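Local coordinates for protein D-glyceraldehyde dehydrogenase (NADP(+)) (Thermoplasma acidophilum, PDB 5IZD) that oxidises D-glyceraldehyde to glycerate with NADP+ as hydride acceptor, a step of the non-phosphorylated Entner-Doudoroff pathway, at residues A156-P161 / T222-T227; K243-L248 / S465-L470. One frame throughout, in Å; residues are numbered along the deposited sequence.

Contact 1. Residues A156-P161 / T222-T227; sequences ARKLAP and TMTGST. With NAP (NADP nicotinamide-adenine-dinucleotide phosphate), chain I.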
ATOM      1  N   ALA A 156      -4.542 -10.017 -24.557  1.00 31.32           N
ATOM      2  CA  ALA A 156      -5.224  -9.943 -23.260  1.00 31.65           C
ATOM      3  C   ALA A 156      -4.386  -9.189 -22.178  1.00 31.54           C
ATOM      4  O   ALA A 156      -4.917  -8.381 -21.460  1.00 31.04           O
ATOM      5  CB  ALA A 156      -5.570 -11.340 -22.742  1.00 31.76           C
ATOM      6  N   ARG A 157      -3.101  -9.491 -22.081  1.00 31.94           N
ATOM      7  CA  ARG A 157      -2.225  -8.889 -21.062  1.00 32.87           C
ATOM      8  C   ARG A 157      -2.150  -7.363 -21.123  1.00 31.95           C
ATOM      9  O   ARG A 157      -2.046  -6.745 -20.101  1.00 32.22           O
ATOM     10  CB  ARG A 157      -0.814  -9.447 -21.184  1.00 34.32           C
ATOM     11  CG  ARG A 157       0.230  -8.663 -20.390  1.00 35.98           C
ATOM     12  CD  ARG A 157       1.567  -9.347 -20.496  1.00 37.49           C
ATOM     13  NE  ARG A 157       1.570 -10.562 -19.728  1.00 39.34           N
ATOM     14  CZ  ARG A 157       2.533 -11.479 -19.793  1.00 41.19           C
ATOM     15  NH1 ARG A 157       3.585 -11.327 -20.600  1.00 40.79           N
ATOM     16  NH2 ARG A 157       2.428 -12.562 -19.033  1.00 42.53           N
ATOM     17  N   LYS A 158      -2.167  -6.799 -22.315  1.00 31.41           N
ATOM     18  CA  LYS A 158      -2.091  -5.384 -22.576  1.00 31.25           C
ATOM     19  C   LYS A 158      -3.451  -4.666 -22.630  1.00 31.39           C
ATOM     20  O   LYS A 158      -3.596  -3.589 -22.025  1.00 31.57           O
ATOM     21  CB  LYS A 158      -1.310  -5.181 -23.880  1.00 31.63           C
ATOM     22  CG  LYS A 158       0.115  -5.690 -23.688  1.00 31.59           C
ATOM     23  CD  LYS A 158       1.026  -5.384 -24.840  1.00 31.92           C
ATOM     24  CE  LYS A 158       2.311  -6.181 -24.753  1.00 31.81           C
ATOM     25  NZ  LYS A 158       3.139  -5.736 -23.615  1.00 32.01           N
ATOM     26  N   LEU A 159      -4.452  -5.249 -23.294  1.00 31.12           N
ATOM     27  CA  LEU A 159      -5.770  -4.592 -23.424  1.00 31.17           C
ATOM     28  C   LEU A 159      -6.535  -4.557 -22.106  1.00 30.23           C
ATOM     29  O   LEU A 159      -7.098  -3.539 -21.771  1.00 30.19           O
ATOM     30  CB  LEU A 159      -6.695  -5.239 -24.481  1.00 32.04           C
ATOM     31  CG  LEU A 159      -6.316  -5.274 -25.954  1.00 32.65           C
ATOM     32  CD1 LEU A 159      -7.409  -5.975 -26.703  1.00 33.39           C
ATOM     33  CD2 LEU A 159      -6.119  -3.922 -26.561  1.00 33.03           C
ATOM     34  N   ALA A 160      -6.576  -5.651 -21.362  1.00 29.55           N
ATOM     35  CA  ALA A 160      -7.385  -5.637 -20.116  1.00 29.27           C
ATOM     36  C   ALA A 160      -6.992  -4.542 -19.132  1.00 28.51           C
ATOM     37  O   ALA A 160      -7.865  -3.748 -18.750  1.00 28.26           O
ATOM     38  CB  ALA A 160      -7.459  -6.990 -19.443  1.00 29.34           C
ATOM     39  N   PRO A 161      -5.685  -4.435 -18.785  1.00 27.86           N
ATOM     40  CA  PRO A 161      -5.376  -3.402 -17.785  1.00 27.55           C
ATOM     41  C   PRO A 161      -5.452  -1.995 -18.362  1.00 27.52           C
ATOM     42  O   PRO A 161      -5.779  -1.050 -17.632  1.00 27.60           O
ATOM     43  CB  PRO A 161      -3.927  -3.700 -17.373  1.00 27.13           C
ATOM     44  CG  PRO A 161      -3.360  -4.540 -18.485  1.00 27.08           C
ATOM     45  CD  PRO A 161      -4.520  -5.307 -19.026  1.00 27.61           C
ATOM     46  N   THR A 222       3.040   0.132 -24.665  1.00 27.10           N
ATOM     47  CA  THR A 222       3.183  -1.158 -24.054  1.00 26.76           C
ATOM     48  C   THR A 222       3.547  -2.192 -25.135  1.00 26.97           C
ATOM     49  O   THR A 222       2.819  -2.331 -26.131  1.00 27.24           O
ATOM     50  CB  THR A 222       1.953  -1.554 -23.216  1.00 26.61           C
ATOM     51  OG1 THR A 222       2.228  -2.797 -22.561  1.00 26.41           O
ATOM     52  CG2 THR A 222       0.662  -1.678 -24.002  1.00 27.06           C
ATOM     53  N   MET A 223       4.693  -2.853 -24.984  1.00 26.83           N
ATOM     54  CA  MET A 223       5.286  -3.643 -26.089  1.00 27.31           C
ATOM     55  C   MET A 223       6.013  -4.843 -25.544  1.00 27.20           C
ATOM     56  O   MET A 223       6.638  -4.769 -24.463  1.00 26.66           O
ATOM     57  CB  MET A 223       6.253  -2.803 -26.940  1.00 27.70           C
ATOM     58  CG  MET A 223       7.067  -3.576 -27.948  1.00 28.25           C
ATOM     59  SD  MET A 223       8.649  -4.194 -27.353  1.00 28.80           S
ATOM     60  CE  MET A 223       9.465  -4.805 -28.835  1.00 29.07           C
ATOM     61  N   THR A 224       5.952  -5.937 -26.294  1.00 27.27           N
ATOM     62  CA  THR A 224       6.726  -7.115 -25.967  1.00 27.44           C
ATOM     63  C   THR A 224       7.314  -7.616 -27.282  1.00 27.80           C
ATOM     64  O   THR A 224       6.634  -7.556 -28.286  1.00 28.07           O
ATOM     65  CB  THR A 224       5.865  -8.162 -25.238  1.00 27.58           C
ATOM     66  OG1 THR A 224       5.429  -7.651 -23.972  1.00 27.67           O
ATOM     67  CG2 THR A 224       6.609  -9.482 -25.015  1.00 27.83           C
ATOM     68  N   GLY A 225       8.571  -8.030 -27.267  1.00 27.94           N
ATOM     69  CA  GLY A 225       9.293  -8.535 -28.441  1.00 28.61           C
ATOM     70  C   GLY A 225      10.796  -8.543 -28.303  1.00 28.85           C
ATOM     71  O   GLY A 225      11.338  -8.728 -27.173  1.00 29.08           O
ATOM     72  N   SER A 226      11.488  -8.262 -29.390  1.00 29.31           N
ATOM     73  CA  SER A 226      12.929  -8.429 -29.420  1.00 29.74           C
ATOM     74  C   SER A 226      13.650  -7.214 -28.848  1.00 29.74           C
ATOM     75  O   SER A 226      13.146  -6.111 -28.819  1.00 29.20           O
ATOM     76  CB  SER A 226      13.438  -8.650 -30.859  1.00 30.30           C
ATOM     77  OG  SER A 226      13.311  -7.402 -31.535  1.00 30.88           O
ATOM     78  N   THR A 227      14.894  -7.425 -28.500  1.00 30.34           N
ATOM     79  CA  THR A 227      15.684  -6.379 -27.857  1.00 30.72           C
ATOM     80  C   THR A 227      15.854  -5.178 -28.820  1.00 31.19           C
ATOM     81  O   THR A 227      15.684  -4.033 -28.382  1.00 31.14           O
ATOM     82  CB  THR A 227      17.063  -6.899 -27.463  1.00 30.92           C
ATOM     83  OG1 THR A 227      16.911  -8.142 -26.790  1.00 30.68           O
ATOM     84  CG2 THR A 227      17.765  -5.883 -26.544  1.00 30.97           C
TER
HETATM   85  PA  NAP I 601       9.630  -7.812 -32.826  1.00 42.11           P
HETATM   86  O1A NAP I 601      10.225  -7.312 -34.105  1.00 46.04           O
HETATM   87  O2A NAP I 601      10.197  -7.289 -31.522  1.00 46.71           O
HETATM   88  O5B NAP I 601       8.019  -7.544 -32.878  1.00 38.53           O
HETATM   89  C5B NAP I 601       7.206  -7.167 -31.744  1.00 34.31           C
HETATM   90  C4B NAP I 601       6.130  -6.149 -32.168  1.00 32.31           C
HETATM   91  O4B NAP I 601       6.748  -4.889 -32.495  1.00 31.06           O
HETATM   92  C3B NAP I 601       5.376  -6.569 -33.446  1.00 32.09           C
HETATM   93  O3B NAP I 601       4.010  -6.081 -33.379  1.00 31.70           O
HETATM   94  C2B NAP I 601       6.139  -5.860 -34.531  1.00 32.28           C
HETATM   95  O2B NAP I 601       5.430  -5.753 -35.762  1.00 34.08           O
HETATM   96  C1B NAP I 601       6.410  -4.535 -33.870  1.00 30.88           C
HETATM   97  N9A NAP I 601       7.484  -3.731 -34.471  1.00 27.38           N
HETATM   98  C8A NAP I 601       8.511  -4.137 -35.267  1.00 26.94           C
HETATM   99  N7A NAP I 601       9.277  -3.135 -35.639  1.00 28.49           N
HETATM  100  C5A NAP I 601       8.713  -2.022 -35.006  1.00 28.35           C
HETATM  101  C6A NAP I 601       9.063  -0.671 -34.990  1.00 29.52           C
HETATM  102  N6A NAP I 601      10.126  -0.183 -35.640  1.00 31.70           N
HETATM  103  N1A NAP I 601       8.300   0.179 -34.271  1.00 30.61           N
HETATM  104  C2A NAP I 601       7.216  -0.298 -33.632  1.00 28.96           C
HETATM  105  N3A NAP I 601       6.802  -1.572 -33.608  1.00 29.17           N
HETATM  106  C4A NAP I 601       7.618  -2.386 -34.316  1.00 27.12           C
HETATM  107  O3  NAP I 601       9.743  -9.395 -32.841  1.00 52.78           O
HETATM  108  PN  NAP I 601      10.351 -10.392 -33.949  1.00 70.41           P
HETATM  109  O1N NAP I 601       9.529 -10.319 -35.223  1.00 63.76           O
HETATM  110  O2N NAP I 601      10.423 -11.789 -33.381  1.00 67.93           O
HETATM  111  O5D NAP I 601      11.778  -9.851 -34.218  1.00 68.93           O
HETATM  112  P2B NAP I 601       5.886  -6.722 -37.028  1.00 28.93           P
HETATM  113  O1X NAP I 601       4.998  -6.307 -38.212  1.00 34.61           O
HETATM  114  O2X NAP I 601       5.612  -8.104 -36.667  1.00 27.51           O
HETATM  115  O3X NAP I 601       7.320  -6.480 -37.358  1.00 28.38           O
HETATM  116  O   HOH W   1       4.943  -9.456 -21.785  1.00 38.95           O
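The guanidinium group of Arg-157 meets Thr-224 through a single water, which sits at the guanidinium's edge, in its plane. Arg-157 NH1 gives this water a short bond of 2.6 Å, and Thr-224 OG1 gives it a second of 2.9 Å. Another part of the group, NH2, is held by a salt bridge to Glu-441, and the two bonds together should limit its rotation; by similarity Arg-157 takes part in binding both coenzyme and substrate. Lys-158 makes the direct contact. Its stem runs past Thr-222 in the opposite direction, with Lys-158 CD 3.8 Å from Thr-222 CG2, and stays extended until chi4 (-68°) folds the ammonium in toward the strand. There Lys-158 NZ donates to Thr-224 OG1 at 3.0 Å and, over a longer 3.3 Å, to Thr-222 OG1. Glu-458 supplies a salt bridge to the same nitrogen; the buried ammonium is probably balanced by this carboxylate, with the two hydroxyls as further acceptors. Thr-224 OG1 thus accepts from the lysine and donates to the water, while Thr-222 OG1 also bonds to Tyr-467.

Beyond the strand the backbone turns to the coenzyme. Gly-225 CA lies 3.4 Å from NADP O2A, and Ser-226 N points an almost straight bond (177°, 2.7 Å) at that phosphate oxygen. Ser-226 is the N-cap of helix 227-236, the helix-start and pyrophosphate pairing familiar in the aldehyde dehydrogenase coenzyme domain; the helix end would probably favour the negative charge. Strand 220-224 runs between strands 130-145 and 243-247, and helix 153-164 runs along one face; segment 156-161 is nearly antiparallel to 222-224 (169°), their axes 9.5 Å apart at closest approach. Helix 94-112 in turn packs on Ala-156, Ala-160 and Pro-161.

Contact 2. Residues K243-L248 / S465-L470; sequences KLILEL and SEYLKL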
ATOM      1  N   LYS A 243       5.395   7.141 -21.764  1.00 30.12           N
ATOM      2  CA  LYS A 243       5.649   6.126 -20.804  1.00 30.27           C
ATOM      3  C   LYS A 243       5.830   4.789 -21.531  1.00 29.88           C
ATOM      4  O   LYS A 243       5.017   4.413 -22.432  1.00 29.56           O
ATOM      5  CB  LYS A 243       4.486   6.090 -19.803  1.00 31.17           C
ATOM      6  CG  LYS A 243       4.328   4.857 -18.907  1.00 31.89           C
ATOM      7  CD  LYS A 243       5.521   4.566 -18.112  1.00 32.52           C
ATOM      8  CE  LYS A 243       5.305   3.304 -17.282  1.00 33.11           C
ATOM      9  NZ  LYS A 243       4.369   3.507 -16.173  1.00 33.26           N
ATOM     10  N   LEU A 244       6.928   4.100 -21.197  1.00 29.11           N
ATOM     11  CA  LEU A 244       7.276   2.819 -21.835  1.00 28.79           C
ATOM     12  C   LEU A 244       7.073   1.622 -20.904  1.00 28.15           C
ATOM     13  O   LEU A 244       7.495   1.639 -19.693  1.00 27.48           O
ATOM     14  CB  LEU A 244       8.707   2.880 -22.315  1.00 29.27           C
ATOM     15  CG  LEU A 244       8.961   3.933 -23.411  1.00 30.03           C
ATOM     16  CD1 LEU A 244      10.350   3.761 -24.007  1.00 30.79           C
ATOM     17  CD2 LEU A 244       7.957   3.939 -24.544  1.00 30.32           C
ATOM     18  N   ILE A 245       6.375   0.602 -21.419  1.00 27.55           N
ATOM     19  CA  ILE A 245       6.304  -0.711 -20.773  1.00 27.23           C
ATOM     20  C   ILE A 245       6.791  -1.661 -21.845  1.00 27.41           C
ATOM     21  O   ILE A 245       6.083  -1.822 -22.882  1.00 27.33           O
ATOM     22  CB  ILE A 245       4.895  -1.113 -20.339  1.00 27.32           C
ATOM     23  CG1 ILE A 245       4.239  -0.092 -19.377  1.00 27.29           C
ATOM     24  CG2 ILE A 245       4.930  -2.526 -19.727  1.00 27.29           C
ATOM     25  CD1 ILE A 245       2.726  -0.297 -19.190  1.00 27.50           C
ATOM     26  N   LEU A 246       8.014  -2.164 -21.684  1.00 27.29           N
ATOM     27  CA  LEU A 246       8.716  -2.956 -22.700  1.00 27.84           C
ATOM     28  C   LEU A 246       9.229  -4.209 -22.033  1.00 28.23           C
ATOM     29  O   LEU A 246       9.951  -4.128 -20.994  1.00 27.55           O
ATOM     30  CB  LEU A 246       9.952  -2.255 -23.265  1.00 28.01           C
ATOM     31  CG  LEU A 246       9.784  -0.851 -23.825  1.00 28.29           C
ATOM     32  CD1 LEU A 246      11.140  -0.284 -24.244  1.00 28.68           C
ATOM     33  CD2 LEU A 246       8.792  -0.854 -24.957  1.00 28.42           C
ATOM     34  N   GLU A 247       8.946  -5.336 -22.663  1.00 28.80           N
ATOM     35  CA  GLU A 247       9.479  -6.610 -22.256  1.00 29.67           C
ATOM     36  C   GLU A 247      10.154  -7.310 -23.433  1.00 29.52           C
ATOM     37  O   GLU A 247       9.484  -7.583 -24.431  1.00 29.48           O
ATOM     38  CB  GLU A 247       8.356  -7.449 -21.661  1.00 30.89           C
ATOM     39  CG  GLU A 247       8.910  -8.676 -20.905  1.00 32.32           C
ATOM     40  CD  GLU A 247       8.783  -9.992 -21.645  1.00 33.24           C
ATOM     41  OE1 GLU A 247       9.763 -10.416 -22.299  1.00 34.56           O
ATOM     42  OE2 GLU A 247       7.679 -10.616 -21.563  1.00 34.34           O
ATOM     43  N   LEU A 248      11.479  -7.542 -23.311  1.00 29.05           N
ATOM     44  CA  LEU A 248      12.363  -7.770 -24.420  1.00 29.47           C
ATOM     45  C   LEU A 248      13.034  -9.169 -24.385  1.00 29.69           C
ATOM     46  O   LEU A 248      14.113  -9.351 -24.935  1.00 29.51           O
ATOM     47  CB  LEU A 248      13.387  -6.645 -24.571  1.00 29.51           C
ATOM     48  CG  LEU A 248      12.783  -5.257 -24.602  1.00 29.72           C
ATOM     49  CD1 LEU A 248      13.861  -4.170 -24.693  1.00 30.03           C
ATOM     50  CD2 LEU A 248      11.809  -5.102 -25.738  1.00 29.94           C
ATOM     51  N   SER A 465      -0.927  -0.757 -12.274  1.00 26.70           N
ATOM     52  CA  SER A 465      -0.619   0.644 -11.884  1.00 26.50           C
ATOM     53  C   SER A 465       0.315   1.369 -12.886  1.00 26.39           C
ATOM     54  O   SER A 465       0.289   2.574 -12.958  1.00 26.00           O
ATOM     55  CB  SER A 465      -0.114   0.725 -10.420  1.00 26.70           C
ATOM     56  OG  SER A 465      -1.156   0.250  -9.602  1.00 26.99           O
ATOM     57  N   GLU A 466       1.005   0.618 -13.777  1.00 26.50           N
ATOM     58  CA  GLU A 466       1.827   1.232 -14.816  1.00 26.63           C
ATOM     59  C   GLU A 466       0.981   1.984 -15.819  1.00 26.65           C
ATOM     60  O   GLU A 466       1.508   2.855 -16.524  1.00 26.62           O
ATOM     61  CB  GLU A 466       2.720   0.218 -15.577  1.00 26.90           C
ATOM     62  CG  GLU A 466       3.760  -0.521 -14.721  1.00 27.11           C
ATOM     63  CD  GLU A 466       4.921   0.325 -14.149  1.00 27.23           C
ATOM     64  OE1 GLU A 466       4.958   1.582 -14.276  1.00 27.58           O
ATOM     65  OE2 GLU A 466       5.831  -0.308 -13.546  1.00 27.65           O
ATOM     66  N   TYR A 467      -0.305   1.668 -15.893  1.00 26.74           N
ATOM     67  CA  TYR A 467      -1.212   2.357 -16.828  1.00 27.13           C
ATOM     68  C   TYR A 467      -1.972   3.566 -16.237  1.00 27.49           C
ATOM     69  O   TYR A 467      -2.823   4.194 -16.903  1.00 27.50           O
ATOM     70  CB  TYR A 467      -2.215   1.340 -17.370  1.00 27.26           C
ATOM     71  CG  TYR A 467      -1.576   0.257 -18.224  1.00 27.25           C
ATOM     72  CD1 TYR A 467      -1.394   0.446 -19.591  1.00 27.54           C
ATOM     73  CD2 TYR A 467      -1.149  -0.972 -17.669  1.00 27.17           C
ATOM     74  CE1 TYR A 467      -0.846  -0.562 -20.402  1.00 27.67           C
ATOM     75  CE2 TYR A 467      -0.577  -1.972 -18.473  1.00 27.26           C
ATOM     76  CZ  TYR A 467      -0.446  -1.770 -19.835  1.00 27.45           C
ATOM     77  OH  TYR A 467       0.141  -2.733 -20.625  1.00 27.63           O
ATOM     78  N   LEU A 468      -1.666   3.874 -14.980  1.00 27.78           N
ATOM     79  CA  LEU A 468      -2.212   5.043 -14.290  1.00 28.37           C
ATOM     80  C   LEU A 468      -1.086   6.030 -13.997  1.00 29.31           C
ATOM     81  O   LEU A 468       0.025   5.655 -13.592  1.00 28.59           O
ATOM     82  CB  LEU A 468      -2.877   4.597 -12.993  1.00 28.20           C
ATOM     83  CG  LEU A 468      -4.120   3.746 -13.159  1.00 28.40           C
ATOM     84  CD1 LEU A 468      -4.463   3.043 -11.844  1.00 28.74           C
ATOM     85  CD2 LEU A 468      -5.283   4.624 -13.567  1.00 28.73           C
ATOM     86  N   LYS A 469      -1.403   7.311 -14.198  1.00 30.93           N
ATOM     87  CA  LYS A 469      -0.536   8.409 -13.807  1.00 31.81           C
ATOM     88  C   LYS A 469      -0.992   9.053 -12.502  1.00 32.02           C
ATOM     89  O   LYS A 469      -2.163   9.400 -12.381  1.00 31.45           O
ATOM     90  CB  LYS A 469      -0.545   9.466 -14.900  1.00 32.92           C
ATOM     91  CG  LYS A 469       0.436  10.594 -14.650  1.00 34.70           C
ATOM     92  CD  LYS A 469       1.839  10.124 -14.990  1.00 35.92           C
ATOM     93  CE  LYS A 469       2.860  11.173 -14.622  1.00 37.00           C
ATOM     94  NZ  LYS A 469       4.157  10.609 -15.085  1.00 37.47           N
ATOM     95  N   LEU A 470      -0.064   9.263 -11.591  1.00 32.48           N
ATOM     96  CA  LEU A 470      -0.317   9.915 -10.326  1.00 33.54           C
ATOM     97  C   LEU A 470      -0.187  11.411 -10.574  1.00 33.29           C
ATOM     98  O   LEU A 470       0.722  11.821 -11.209  1.00 35.13           O
ATOM     99  CB  LEU A 470       0.701   9.453  -9.303  1.00 34.74           C
ATOM    100  CG  LEU A 470       0.434   9.555  -7.801  1.00 36.82           C
ATOM    101  CD1 LEU A 470      -0.872   9.003  -7.326  1.00 37.21           C
ATOM    102  CD2 LEU A 470       1.549   8.969  -6.965  1.00 37.37           C
TER
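Lys-243 reaches across to Glu-466 with its outer half. Its CB leaves strand 243-247 toward the turn; CG comes within 4.2 Å of Glu-466 O, and a bend at chi2 (56°) swings the chain round so that CE lies 3.5 Å from Glu-466 OE1. At the tip, NZ is gripped twice by one residue. It forms a salt bridge to Glu-466 OE1 at 2.8 Å, arriving on the anti side of the carboxylate and 24° out of its plane, and it donates to Glu-466 O at 3.0 Å, in the carbonyl plane on a lone pair. The other carboxylate oxygen, OE2, is taken by Tyr-446.

Next along, Ile-245 supplies the apolar part. Its CD1 lies over a face of the Tyr-467 ring, a CH-pi contact 3.8 Å from the centroid and displaced toward the rim at CZ, and it also presses on Glu-466 CB at 3.6 Å, next to the ion pair. The ring's hydroxyl bonds to Thr-222, and Pro-161 and Ala-162 of helix 153-164 pack against the same side chain.

Glu-466 and Tyr-467 are the middle residues of a type I turn between helix 460-465 and the strand that follows. Because it binds backbone carbonyl and carboxylate together, the lysine probably fixes the Glu-466 side chain relative to its own backbone within this turn, which Leu-468 N and Ser-465 O close.

The touching residues of contact 1 are all buried, near the centre of the chain, whereas contact 2, about 10 Å away between centres, is only partly buried. Both rest on the same sheet through neighbouring strands: Met-223 N probably bonds to Ile-245 O at 2.7 Å, and the two share the Thr-222 to Tyr-467 bond. Each uses a lysine with a carboxylate partner, but that of Lys-158, Glu-458, lies outside the two segments, and across contact 1 it meets threonine hydroxyls; Lys-243 finds its carboxylate within contact 2, next to an apolar contact. Contact 1 thus joins helix, strand and coenzyme loop, and contact 2 joins the sheet to the turn before strand 468-476.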